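Local coordinates for aspartate--tRNA(Asp/Asn) ligase (Thermus thermophilus, PDB 1N9W), which charges both tRNA(Asp) and tRNA(Asn) with L-aspartate, first activating the amino acid with ATP and then passing it to the acceptor end of the tRNA, at residues B[128-133]-B[246-251]; B[217-222]-B[231-236]; B[259-264]-B[399-404]; B[301-306]-B[310-315]. One frame throughout, in Å; residues are numbered along the deposited sequence.

Contact 1: residues B[128-133]-B[246-251]; sequences QAALVR and LNTAGD
Thr248 meets Ala130 and Arg133, one turn apart on helix 119-141, at the point where helix 227-248 ends and the chain turns into helix 250-255. Its OG1 touches both: it lies 3.5 Å from Ala130 CB and 3.0 Å from Arg133 NH1, at the guanidinium edge and close to its plane. The stronger partner of OG1 is the backbone oxygen of Glu244, one turn back, to which it is hydrogen-bonded. A chi1 of 63° places OG1 between the backbone N and the carbonyl carbon and so turns it toward Ala130 and Arg133, with CG2 also near, 3.8 Å from Arg133 NH1. Arg133 leaves its helix extended (chi1 -179°), then bends at chi3 (-55°); this fold brings the guanidinium back along its own helix, with Ala130 CA beneath the rim of one face. Its NE makes a salt bridge to Asp140 of the second subunit, while NH1 has a long, weak ion pair with Glu244, so the group spans the dimer interface and the end of helix 227-248. Beside the polar pair, the Ala130 CB and Ala249 CB methyls meet at 4.2 Å; consistent with the small side chains, the CA atoms of Ala130 and Thr248 are 6.7 Å apart. Around the contact, Leu131 packs on Leu242 and on Thr398 of helix 394-402, Gln128 reaches Leu215 of strand 215-222, and Gln128 and Val132 touch Phe148 of the second subunit.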
loop_
_atom_site.group_PDB
_atom_site.type_symbol
_atom_site.label_atom_id
_atom_site.label_comp_id
_atom_site.label_asym_id
_atom_site.label_seq_id
_atom_site.Cartn_x
_atom_site.Cartn_y
_atom_site.Cartn_z
ATOM N N GLN B 128 12.892 0.013 -1.554
ATOM C CA GLN B 128 11.635 -0.085 -2.305
ATOM C C GLN B 128 10.446 0.388 -1.458
ATOM O O GLN B 128 9.548 1.053 -1.967
ATOM C CB GLN B 128 11.381 -1.517 -2.744
ATOM C CG GLN B 128 10.151 -1.662 -3.628
ATOM C CD GLN B 128 9.922 -3.090 -4.047
ATOM O OE1 GLN B 128 9.209 -3.840 -3.382
ATOM N NE2 GLN B 128 10.546 -3.486 -5.150
ATOM N N ALA B 129 10.445 0.023 -0.176
ATOM C CA ALA B 129 9.366 0.418 0.707
ATOM C C ALA B 129 9.363 1.929 0.814
ATOM O O ALA B 129 8.304 2.560 0.899
ATOM C CB ALA B 129 9.534 -0.213 2.091
ATOM N N ALA B 130 10.546 2.529 0.805
ATOM C CA ALA B 130 10.613 3.981 0.893
ATOM C C ALA B 130 10.056 4.590 -0.397
ATOM O O ALA B 130 9.221 5.490 -0.336
ATOM C CB ALA B 130 12.059 4.428 1.138
ATOM N N LEU B 131 10.476 4.083 -1.559
ATOM C CA LEU B 131 9.972 4.608 -2.846
ATOM C C LEU B 131 8.445 4.563 -2.934
ATOM O O LEU B 131 7.812 5.503 -3.416
ATOM C CB LEU B 131 10.552 3.805 -4.015
ATOM C CG LEU B 131 12.074 3.867 -4.208
ATOM C CD1 LEU B 131 12.514 2.763 -5.147
ATOM C CD2 LEU B 131 12.479 5.241 -4.742
ATOM N N VAL B 132 7.856 3.463 -2.483
ATOM C CA VAL B 132 6.407 3.322 -2.529
ATOM C C VAL B 132 5.732 4.299 -1.560
ATOM O O VAL B 132 4.655 4.836 -1.855
ATOM C CB VAL B 132 6.008 1.864 -2.203
ATOM C CG1 VAL B 132 4.500 1.732 -2.110
ATOM C CG2 VAL B 132 6.555 0.934 -3.279
ATOM N N ARG B 133 6.359 4.533 -0.407
ATOM C CA ARG B 133 5.809 5.465 0.573
ATOM C C ARG B 133 5.773 6.859 -0.068
ATOM O O ARG B 133 4.780 7.585 0.051
ATOM C CB ARG B 133 6.679 5.484 1.848
ATOM C CG ARG B 133 6.187 6.412 2.972
ATOM C CD ARG B 133 7.235 6.495 4.095
ATOM N NE ARG B 133 7.558 5.160 4.583
ATOM C CZ ARG B 133 8.786 4.699 4.794
ATOM N NH1 ARG B 133 9.846 5.467 4.573
ATOM N NH2 ARG B 133 8.952 3.444 5.198
ATOM N N LEU B 246 16.009 8.710 -0.111
ATOM C CA LEU B 246 17.221 9.385 0.331
ATOM C C LEU B 246 17.109 9.786 1.810
ATOM O O LEU B 246 18.072 9.658 2.556
ATOM C CB LEU B 246 17.464 10.618 -0.546
ATOM C CG LEU B 246 18.882 10.884 -1.035
ATOM C CD1 LEU B 246 19.441 9.680 -1.792
ATOM C CD2 LEU B 246 18.846 12.097 -1.939
ATOM N N ASN B 247 15.933 10.247 2.231
ATOM C CA ASN B 247 15.750 10.665 3.616
ATOM C C ASN B 247 15.468 9.547 4.616
ATOM O O ASN B 247 15.918 9.616 5.756
ATOM C CB ASN B 247 14.641 11.714 3.718
ATOM C CG ASN B 247 14.986 13.000 2.979
ATOM O OD1 ASN B 247 16.158 13.331 2.792
ATOM N ND2 ASN B 247 13.961 13.740 2.570
ATOM N N THR B 248 14.729 8.522 4.204
ATOM C CA THR B 248 14.409 7.445 5.129
ATOM C C THR B 248 15.194 6.148 4.923
ATOM O O THR B 248 15.155 5.264 5.777
ATOM C CB THR B 248 12.884 7.151 5.134
ATOM O OG1 THR B 248 12.470 6.689 3.842
ATOM C CG2 THR B 248 12.105 8.429 5.486
ATOM N N ALA B 249 15.913 6.028 3.812
ATOM C CA ALA B 249 16.707 4.823 3.551
ATOM C C ALA B 249 18.124 5.173 3.098
ATOM O O ALA B 249 18.727 4.471 2.276
ATOM C CB ALA B 249 16.018 3.949 2.500
ATOM N N GLY B 250 18.647 6.268 3.646
ATOM C CA GLY B 250 19.982 6.719 3.303
ATOM C C GLY B 250 21.050 5.666 3.508
ATOM O O GLY B 250 21.844 5.400 2.607
ATOM N N ASP B 251 21.076 5.061 4.689
ATOM C CA ASP B 251 22.076 4.043 4.994
ATOM C C ASP B 251 22.066 2.891 4.006
ATOM O O ASP B 251 23.121 2.389 3.617
ATOM C CB ASP B 251 21.876 3.501 6.409
ATOM C CG ASP B 251 22.091 4.559 7.460
ATOM O OD1 ASP B 251 22.888 5.492 7.204
ATOM O OD2 ASP B 251 21.484 4.463 8.552
#

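Contact 2: residues B[217-222]-B[231-236]; sequences LDVEMG and MRLEEA
Leu233 CD2 is the atom through which helix 227-248 touches strand 215-222 here: it lies 3.5 Å from Met221 SD and 3.9 Å from Val219 CG1. These two residues alternate along the strand with Glu220, so both point toward the helix while the Glu220 side chain leaves on the other face. In Leu233 a chi1 of 167° carries CG opposite the backbone N, which extends the branch toward the strand and leaves CD2 within reach of both partners. Met221 and Leu233 run past one another in opposite directions; the methionine chain bends at chi3 (-55°), and its sulfur rather than its terminal methyl makes the nearest approach. No hydrogen bond crosses between the segments, and the nearest CA pair, Val219 and Glu234, stands 9.0 Å apart, a spacing bridged by the Leu233 side chain. One shell out, Phe144 touches both Val219 and Leu233, Tyr138 of helix 119-141 touches Leu233, and Phe135 packs on Val219. The strand is fixed by backbone hydrogen bonds to both neighbours, among them Val219 with Phe390 and Glu220 with Val193. On the far face Glu220 forms a salt bridge with Arg352, predicted to bind L-aspartate. A helix laid on one face of a largely antiparallel sheet, with the predicted substrate-binding residues on the other, is the plan of the class II aminoacyl-tRNA synthetase catalytic domain.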
loop_
_atom_site.group_PDB
_atom_site.type_symbol
_atom_site.label_atom_id
_atom_site.label_comp_id
_atom_site.label_asym_id
_atom_site.label_seq_id
_atom_site.Cartn_x
_atom_site.Cartn_y
_atom_site.Cartn_z
ATOM N N LEU B 217 3.072 0.154 -9.753
ATOM C CA LEU B 217 2.539 1.367 -9.132
ATOM C C LEU B 217 1.783 2.082 -10.241
ATOM O O LEU B 217 2.370 2.784 -11.063
ATOM C CB LEU B 217 3.680 2.248 -8.594
ATOM C CG LEU B 217 4.862 1.505 -7.940
ATOM C CD1 LEU B 217 5.953 2.519 -7.618
ATOM C CD2 LEU B 217 4.411 0.760 -6.688
ATOM N N ASP B 218 0.473 1.872 -10.257
ATOM C CA ASP B 218 -0.417 2.433 -11.260
ATOM C C ASP B 218 -1.037 3.769 -10.862
ATOM O O ASP B 218 -1.402 3.996 -9.699
ATOM C CB ASP B 218 -1.526 1.426 -11.572
ATOM C CG ASP B 218 -0.978 0.071 -12.025
ATOM O OD1 ASP B 218 -1.769 -0.880 -12.161
ATOM O OD2 ASP B 218 0.240 -0.039 -12.246
ATOM N N VAL B 219 -1.164 4.645 -11.853
ATOM C CA VAL B 219 -1.734 5.971 -11.664
ATOM C C VAL B 219 -2.708 6.248 -12.810
ATOM O O VAL B 219 -2.399 5.979 -13.967
ATOM C CB VAL B 219 -0.629 7.058 -11.680
ATOM C CG1 VAL B 219 -1.225 8.411 -11.325
ATOM C CG2 VAL B 219 0.483 6.692 -10.712
ATOM N N GLU B 220 -3.884 6.773 -12.485
ATOM C CA GLU B 220 -4.882 7.102 -13.497
ATOM C C GLU B 220 -5.567 8.391 -13.026
ATOM O O GLU B 220 -5.987 8.495 -11.869
ATOM C CB GLU B 220 -5.899 5.955 -13.649
ATOM C CG GLU B 220 -6.730 5.976 -14.944
ATOM C CD GLU B 220 -5.969 5.491 -16.182
ATOM O OE1 GLU B 220 -6.493 5.668 -17.303
ATOM O OE2 GLU B 220 -4.862 4.928 -16.049
ATOM N N MET B 221 -5.640 9.384 -13.912
ATOM C CA MET B 221 -6.264 10.665 -13.578
ATOM C C MET B 221 -7.097 11.212 -14.738
ATOM O O MET B 221 -6.734 11.046 -15.902
ATOM C CB MET B 221 -5.188 11.690 -13.161
ATOM C CG MET B 221 -4.265 12.184 -14.267
ATOM S SD MET B 221 -2.900 13.260 -13.709
ATOM C CE MET B 221 -3.774 14.545 -12.822
ATOM N N GLY B 222 -8.221 11.850 -14.408
ATOM C CA GLY B 222 -9.102 12.412 -15.422
ATOM C C GLY B 222 -9.007 13.926 -15.524
ATOM O O GLY B 222 -8.253 14.557 -14.785
ATOM N N MET B 231 3.119 12.954 -18.074
ATOM C CA MET B 231 4.583 13.008 -18.016
ATOM C C MET B 231 5.069 13.997 -16.956
ATOM O O MET B 231 5.964 13.679 -16.170
ATOM C CB MET B 231 5.169 13.351 -19.404
ATOM C CG MET B 231 5.381 12.115 -20.300
ATOM S SD MET B 231 5.988 12.410 -22.011
ATOM C CE MET B 231 4.422 12.412 -22.917
ATOM N N ARG B 232 4.472 15.184 -16.919
ATOM C CA ARG B 232 4.856 16.175 -15.923
ATOM C C ARG B 232 4.538 15.652 -14.516
ATOM O O ARG B 232 5.284 15.906 -13.571
ATOM C CB ARG B 232 4.126 17.498 -16.181
ATOM C CG ARG B 232 4.782 18.360 -17.262
ATOM C CD ARG B 232 3.745 19.031 -18.149
ATOM N NE ARG B 232 2.691 19.673 -17.367
ATOM C CZ ARG B 232 1.525 20.064 -17.874
ATOM N NH1 ARG B 232 1.270 19.879 -19.166
ATOM N NH2 ARG B 232 0.616 20.630 -17.090
ATOM N N LEU B 233 3.438 14.917 -14.384
ATOM C CA LEU B 233 3.050 14.359 -13.100
ATOM C C LEU B 233 4.068 13.312 -12.646
ATOM O O LEU B 233 4.552 13.353 -11.519
ATOM C CB LEU B 233 1.670 13.704 -13.185
ATOM C CG LEU B 233 1.291 12.813 -11.976
ATOM C CD1 LEU B 233 1.000 13.689 -10.776
ATOM C CD2 LEU B 233 0.074 11.960 -12.313
ATOM N N GLU B 234 4.386 12.377 -13.535
ATOM C CA GLU B 234 5.337 11.330 -13.210
ATOM C C GLU B 234 6.700 11.865 -12.789
ATOM O O GLU B 234 7.365 11.282 -11.924
ATOM C CB GLU B 234 5.492 10.360 -14.377
ATOM C CG GLU B 234 6.636 9.399 -14.179
ATOM C CD GLU B 234 6.531 8.151 -15.038
ATOM O OE1 GLU B 234 6.004 8.238 -16.169
ATOM O OE2 GLU B 234 6.995 7.090 -14.572
ATOM N N GLU B 235 7.118 12.970 -13.396
ATOM C CA GLU B 235 8.406 13.591 -13.075
ATOM C C GLU B 235 8.425 14.060 -11.633
ATOM O O GLU B 235 9.380 13.810 -10.898
ATOM C CB GLU B 235 8.671 14.792 -13.996
ATOM C CG GLU B 235 9.351 14.432 -15.313
ATOM C CD GLU B 235 9.588 15.657 -16.212
ATOM O OE1 GLU B 235 10.066 16.699 -15.709
ATOM O OE2 GLU B 235 9.313 15.563 -17.419
ATOM N N ALA B 236 7.365 14.753 -11.237
ATOM C CA ALA B 236 7.257 15.267 -9.877
ATOM C C ALA B 236 7.114 14.087 -8.911
ATOM O O ALA B 236 7.701 14.092 -7.831
ATOM C CB ALA B 236 6.052 16.205 -9.770
#

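Contact 3: residues B[259-264]-B[399-404]; sequences TWPSFP and QKLLGL
Leu401 sets its two methyls against Trp260 and Pro261, and its side chain carries nearly all of the contact. From CB, the chain runs with CG anti to the backbone N (chi1 -176°), which swings the branch point toward the loop. CG comes to 3.8 Å from both CZ3 and CH2 of Trp260. There the methyls divide: CD2 touches Trp260 CH2 at 3.5 Å, whereas CD1 lies over the indole face, 3.9 Å from the centroid of the six-membered ring and 14° off its normal, a CH-pi contact. CD1 also meets the proline ring, 3.4 Å from Pro261 CG and 3.5 Å from Pro261 CD, both tighter than usual for carbon. Pro261 CD covers part of the same indole face, so methyl and proline ring share it. An alanine here would lack CG and both methyls and is likely to leave that indole face and the Pro261 ring without their packing partner. Arg342 ties the two backbones, hydrogen-bonding the carbonyl oxygens of Thr259 and Lys400. Leu401 also packs on Leu131 of helix 119-141 and Phe341 of strand 336-341, while Trp260 rests on Leu242 of helix 227-248.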
loop_
_atom_site.group_PDB
_atom_site.type_symbol
_atom_site.label_atom_id
_atom_site.label_comp_id
_atom_site.label_asym_id
_atom_site.label_seq_id
_atom_site.Cartn_x
_atom_site.Cartn_y
_atom_site.Cartn_z
ATOM N N THR B 259 25.179 4.643 -7.144
ATOM C CA THR B 259 25.392 6.035 -7.545
ATOM C C THR B 259 24.012 6.627 -7.852
ATOM O O THR B 259 23.226 6.032 -8.591
ATOM C CB THR B 259 26.280 6.137 -8.810
ATOM O OG1 THR B 259 25.631 5.488 -9.911
ATOM C CG2 THR B 259 27.633 5.488 -8.569
ATOM N N TRP B 260 23.714 7.796 -7.296
ATOM C CA TRP B 260 22.404 8.402 -7.513
ATOM C C TRP B 260 22.215 8.975 -8.912
ATOM O O TRP B 260 23.126 9.575 -9.479
ATOM C CB TRP B 260 22.142 9.486 -6.466
ATOM C CG TRP B 260 20.707 9.526 -6.016
ATOM C CD1 TRP B 260 19.847 10.582 -6.105
ATOM C CD2 TRP B 260 19.971 8.461 -5.395
ATOM N NE1 TRP B 260 18.621 10.240 -5.589
ATOM C CE2 TRP B 260 18.663 8.940 -5.162
ATOM C CE3 TRP B 260 20.280 7.138 -5.053
ATOM C CZ2 TRP B 260 17.677 8.155 -4.554
ATOM C CZ3 TRP B 260 19.297 6.358 -4.452
ATOM C CH2 TRP B 260 18.007 6.865 -4.226
ATOM N N PRO B 261 21.015 8.790 -9.488
ATOM C CA PRO B 261 20.668 9.274 -10.829
ATOM C C PRO B 261 20.590 10.792 -10.901
ATOM O O PRO B 261 20.678 11.486 -9.884
ATOM C CB PRO B 261 19.297 8.645 -11.087
ATOM C CG PRO B 261 19.269 7.462 -10.179
ATOM C CD PRO B 261 19.917 7.985 -8.934
ATOM N N SER B 262 20.419 11.298 -12.119
ATOM C CA SER B 262 20.288 12.729 -12.351
ATOM C C SER B 262 18.864 13.117 -11.956
ATOM O O SER B 262 17.958 12.286 -11.998
ATOM C CB SER B 262 20.543 13.044 -13.830
ATOM O OG SER B 262 19.819 12.171 -14.685
ATOM N N PHE B 263 18.669 14.373 -11.576
ATOM C CA PHE B 263 17.354 14.834 -11.150
ATOM C C PHE B 263 16.289 14.662 -12.226
ATOM O O PHE B 263 16.447 15.133 -13.351
ATOM C CB PHE B 263 17.411 16.298 -10.733
ATOM C CG PHE B 263 16.284 16.709 -9.843
ATOM C CD1 PHE B 263 16.254 16.299 -8.512
ATOM C CD2 PHE B 263 15.245 17.495 -10.328
ATOM C CE1 PHE B 263 15.205 16.666 -7.672
ATOM C CE2 PHE B 263 14.187 17.869 -9.497
ATOM C CZ PHE B 263 14.169 17.453 -8.164
ATOM N N PRO B 264 15.182 13.980 -11.885
ATOM C CA PRO B 264 14.056 13.716 -12.786
ATOM C C PRO B 264 13.209 14.946 -13.099
ATOM O O PRO B 264 12.024 14.982 -12.781
ATOM C CB PRO B 264 13.243 12.660 -12.033
ATOM C CG PRO B 264 14.244 12.014 -11.143
ATOM C CD PRO B 264 15.045 13.184 -10.656
ATOM N N GLN B 399 15.827 -1.669 -8.960
ATOM C CA GLN B 399 16.984 -2.376 -9.495
ATOM C C GLN B 399 17.980 -1.410 -10.126
ATOM O O GLN B 399 19.151 -1.354 -9.739
ATOM C CB GLN B 399 16.533 -3.382 -10.550
ATOM C CG GLN B 399 17.634 -4.281 -11.069
ATOM C CD GLN B 399 17.566 -4.455 -12.571
ATOM O OE1 GLN B 399 16.483 -4.588 -13.145
ATOM N NE2 GLN B 399 18.725 -4.462 -13.218
ATOM N N LYS B 400 17.510 -0.652 -11.106
ATOM C CA LYS B 400 18.361 0.297 -11.795
ATOM C C LYS B 400 18.865 1.424 -10.904
ATOM O O LYS B 400 19.975 1.928 -11.091
ATOM C CB LYS B 400 17.627 0.856 -13.020
ATOM C CG LYS B 400 17.700 -0.082 -14.211
ATOM C CD LYS B 400 19.160 -0.232 -14.648
ATOM C CE LYS B 400 19.342 -1.312 -15.690
ATOM N NZ LYS B 400 20.741 -1.335 -16.187
ATOM N N LEU B 401 18.062 1.806 -9.920
ATOM C CA LEU B 401 18.439 2.875 -8.996
ATOM C C LEU B 401 19.609 2.451 -8.121
ATOM O O LEU B 401 20.498 3.248 -7.826
ATOM C CB LEU B 401 17.254 3.230 -8.096
ATOM C CG LEU B 401 17.435 4.391 -7.115
ATOM C CD1 LEU B 401 17.494 5.697 -7.887
ATOM C CD2 LEU B 401 16.264 4.432 -6.131
ATOM N N LEU B 402 19.604 1.190 -7.703
ATOM C CA LEU B 402 20.648 0.683 -6.824
ATOM C C LEU B 402 21.794 -0.051 -7.516
ATOM O O LEU B 402 22.705 -0.550 -6.851
ATOM C CB LEU B 402 20.017 -0.225 -5.765
ATOM C CG LEU B 402 18.945 0.481 -4.936
ATOM C CD1 LEU B 402 18.260 -0.502 -4.005
ATOM C CD2 LEU B 402 19.586 1.618 -4.163
ATOM N N GLY B 403 21.748 -0.120 -8.844
ATOM C CA GLY B 403 22.797 -0.788 -9.592
ATOM C C GLY B 403 22.880 -2.266 -9.278
ATOM O O GLY B 403 23.965 -2.820 -9.115
ATOM N N LEU B 404 21.728 -2.917 -9.201
ATOM C CA LEU B 404 21.693 -4.336 -8.882
ATOM C C LEU B 404 21.791 -5.208 -10.130
ATOM O O LEU B 404 21.376 -4.801 -11.218
ATOM C CB LEU B 404 20.402 -4.653 -8.123
ATOM C CG LEU B 404 20.055 -3.680 -6.989
ATOM C CD1 LEU B 404 18.638 -3.938 -6.509
ATOM C CD2 LEU B 404 21.049 -3.819 -5.856
#

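Contact 4: residues B[301-306]-B[310-315]; sequences EYAKER and DWLFVT
Asp310, Ala303 and Lys304 supply most of the surface buried where helix 293-306 returns through a short turn into strand 311-315, and they divide it into a polar and an apolar half. In the polar half Lys304 and Asp310 lie side by side, pointing the same way, over a CA separation of 5.6 Å. Lys304 starts extended and bends at chi2 (53°), which carries its amine along the aspartate: CD passes 4.1 Å from Asp310 OD1, and NZ stops 3.9 Å from Asp310 OD2, a long salt bridge. The carboxylate has firmer partners outside the two segments: OD1 makes a salt bridge to Arg342 NE, and OD2 accepts a hydrogen bond from the backbone N of Ser262. In the apolar half the Ala303 methyl points at Leu312, with its CB 4.1 Å from Leu312 CB. The leucine's extended first torsion (chi1 173°) leaves CD2 also 4.1 Å from Ala303 CB, and the small Ala303 is consistent with the 6.6 Å between the CA atoms of the two residues. Beyond Leu312 lie Leu340 and Leu270 of the flanking strands, so the helix covers one face of the sheet near its edge. Trp311, directed to the other face, stacks with Phe341 and donates from NE1 to the Ser262 oxygen. The chemistry implies that alanine-leucine packing probably helps set the spacing of helix and strand, while the distant Lys304 amine probably adds only modest electrostatic attraction to a carboxylate already held by Arg342 and Ser262.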
loop_
_atom_site.group_PDB
_atom_site.type_symbol
_atom_site.label_atom_id
_atom_site.label_comp_id
_atom_site.label_asym_id
_atom_site.label_seq_id
_atom_site.Cartn_x
_atom_site.Cartn_y
_atom_site.Cartn_z
ATOM N N GLU B 301 21.981 4.928 -23.229
ATOM C CA GLU B 301 23.348 5.424 -23.333
ATOM C C GLU B 301 23.356 6.742 -24.105
ATOM O O GLU B 301 24.025 7.700 -23.715
ATOM C CB GLU B 301 24.221 4.396 -24.056
ATOM C CG GLU B 301 24.610 3.206 -23.202
ATOM C CD GLU B 301 25.711 3.540 -22.216
ATOM O OE1 GLU B 301 25.561 4.522 -21.453
ATOM O OE2 GLU B 301 26.734 2.819 -22.200
ATOM N N TYR B 302 22.598 6.773 -25.200
ATOM C CA TYR B 302 22.487 7.953 -26.054
ATOM C C TYR B 302 22.143 9.197 -25.234
ATOM O O TYR B 302 22.886 10.183 -25.227
ATOM C CB TYR B 302 21.404 7.731 -27.120
ATOM C CG TYR B 302 21.139 8.937 -28.006
ATOM C CD1 TYR B 302 22.011 9.276 -29.046
ATOM C CD2 TYR B 302 20.029 9.756 -27.786
ATOM C CE1 TYR B 302 21.783 10.405 -29.844
ATOM C CE2 TYR B 302 19.794 10.886 -28.576
ATOM C CZ TYR B 302 20.674 11.204 -29.601
ATOM O OH TYR B 302 20.456 12.327 -30.371
ATOM N N ALA B 303 21.006 9.134 -24.544
ATOM C CA ALA B 303 20.524 10.235 -23.721
ATOM C C ALA B 303 21.510 10.608 -22.624
ATOM O O ALA B 303 21.729 11.787 -22.346
ATOM C CB ALA B 303 19.181 9.866 -23.106
ATOM N N LYS B 304 22.105 9.599 -22.000
ATOM C CA LYS B 304 23.063 9.845 -20.934
ATOM C C LYS B 304 24.235 10.694 -21.418
ATOM O O LYS B 304 24.757 11.529 -20.679
ATOM C CB LYS B 304 23.580 8.521 -20.367
ATOM C CG LYS B 304 24.570 8.702 -19.231
ATOM C CD LYS B 304 23.986 9.599 -18.151
ATOM C CE LYS B 304 25.025 9.988 -17.118
ATOM N NZ LYS B 304 24.511 11.051 -16.205
ATOM N N GLU B 305 24.644 10.480 -22.662
ATOM C CA GLU B 305 25.761 11.220 -23.236
ATOM C C GLU B 305 25.335 12.565 -23.818
ATOM O O GLU B 305 26.071 13.547 -23.736
ATOM C CB GLU B 305 26.437 10.374 -24.322
ATOM C CG GLU B 305 27.657 11.020 -24.962
ATOM C CD GLU B 305 28.664 11.503 -23.936
ATOM O OE1 GLU B 305 29.043 10.703 -23.049
ATOM O OE2 GLU B 305 29.079 12.679 -24.021
ATOM N N ARG B 306 24.138 12.608 -24.392
ATOM C CA ARG B 306 23.632 13.827 -25.011
ATOM C C ARG B 306 23.220 14.931 -24.035
ATOM O O ARG B 306 23.693 16.064 -24.148
ATOM C CB ARG B 306 22.467 13.470 -25.940
ATOM C CG ARG B 306 21.805 14.647 -26.638
ATOM C CD ARG B 306 21.441 14.279 -28.071
ATOM N NE ARG B 306 20.319 15.050 -28.611
ATOM C CZ ARG B 306 20.247 16.380 -28.639
ATOM N NH1 ARG B 306 21.235 17.121 -28.152
ATOM N NH2 ARG B 306 19.183 16.968 -29.167
ATOM N N ASP B 310 19.762 10.344 -16.915
ATOM C CA ASP B 310 19.578 8.908 -16.713
ATOM C C ASP B 310 18.190 8.503 -17.185
ATOM O O ASP B 310 17.883 7.315 -17.306
ATOM C CB ASP B 310 19.743 8.575 -15.229
ATOM C CG ASP B 310 21.169 8.729 -14.756
ATOM O OD1 ASP B 310 21.984 7.828 -15.043
ATOM O OD2 ASP B 310 21.480 9.747 -14.102
ATOM N N TRP B 311 17.362 9.505 -17.466
ATOM C CA TRP B 311 15.986 9.277 -17.898
ATOM C C TRP B 311 15.720 9.714 -19.337
ATOM O O TRP B 311 16.341 10.652 -19.842
ATOM C CB TRP B 311 15.027 10.028 -16.974
ATOM C CG TRP B 311 15.451 10.035 -15.537
ATOM C CD1 TRP B 311 16.418 10.814 -14.972
ATOM C CD2 TRP B 311 14.926 9.218 -14.483
ATOM N NE1 TRP B 311 16.528 10.535 -13.631
ATOM C CE2 TRP B 311 15.626 9.563 -13.307
ATOM C CE3 TRP B 311 13.933 8.231 -14.425
ATOM C CZ2 TRP B 311 15.360 8.951 -12.075
ATOM C CZ3 TRP B 311 13.670 7.627 -13.203
ATOM C CH2 TRP B 311 14.384 7.989 -12.043
ATOM N N LEU B 312 14.777 9.039 -19.982
ATOM C CA LEU B 312 14.418 9.355 -21.355
ATOM C C LEU B 312 12.977 8.989 -21.697
ATOM O O LEU B 312 12.586 7.827 -21.616
ATOM C CB LEU B 312 15.358 8.630 -22.324
ATOM C CG LEU B 312 15.023 8.730 -23.816
ATOM C CD1 LEU B 312 15.164 10.171 -24.296
ATOM C CD2 LEU B 312 15.950 7.811 -24.601
ATOM N N PHE B 313 12.188 9.987 -22.077
ATOM C CA PHE B 313 10.803 9.754 -22.450
ATOM C C PHE B 313 10.696 9.472 -23.944
ATOM O O PHE B 313 11.164 10.258 -24.768
ATOM C CB PHE B 313 9.940 10.975 -22.107
ATOM C CG PHE B 313 9.317 10.926 -20.736
ATOM C CD1 PHE B 313 8.506 9.856 -20.361
ATOM C CD2 PHE B 313 9.504 11.975 -19.835
ATOM C CE1 PHE B 313 7.890 9.828 -19.112
ATOM C CE2 PHE B 313 8.893 11.959 -18.584
ATOM C CZ PHE B 313 8.083 10.885 -18.221
ATOM N N VAL B 314 10.094 8.336 -24.286
ATOM C CA VAL B 314 9.890 7.956 -25.682
ATOM C C VAL B 314 8.408 8.206 -25.958
ATOM O O VAL B 314 7.546 7.474 -25.474
ATOM C CB VAL B 314 10.206 6.463 -25.925
ATOM C CG1 VAL B 314 10.046 6.128 -27.398
ATOM C CG2 VAL B 314 11.620 6.154 -25.473
ATOM N N THR B 315 8.125 9.242 -26.743
ATOM C CA THR B 315 6.754 9.629 -27.056
ATOM C C THR B 315 6.257 9.250 -28.445
ATOM O O THR B 315 7.032 8.850 -29.310
ATOM C CB THR B 315 6.578 11.141 -26.910
ATOM O OG1 THR B 315 7.475 11.799 -27.808
ATOM C CG2 THR B 315 6.883 11.583 -25.484
#

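All four contacts belong to the class II catalytic domain. Helix 227-248 serves contacts 1 and 2, whose centres are 20 Å apart, and Val132 CG2 meets Leu217 CD2 at 4.0 Å. Contact 3 adjoins contact 1 through Leu246 CD1 and Trp260 CE2, 3.5 Å apart. It joins contact 4, centres 14 Å away, through Pro264 CG and Trp311 CZ2, 3.4 Å apart. Contacts 2 and 4 reach the same sheet and touch at Met231 CG and Phe313 CE1, 3.6 Å apart. The predicted substrate site is near: the side chain of Val219 is about 8 Å from that of Arg352, predicted to bind L-aspartate, and that of Leu401 about 9 Å from that of Arg396, predicted to bind ATP.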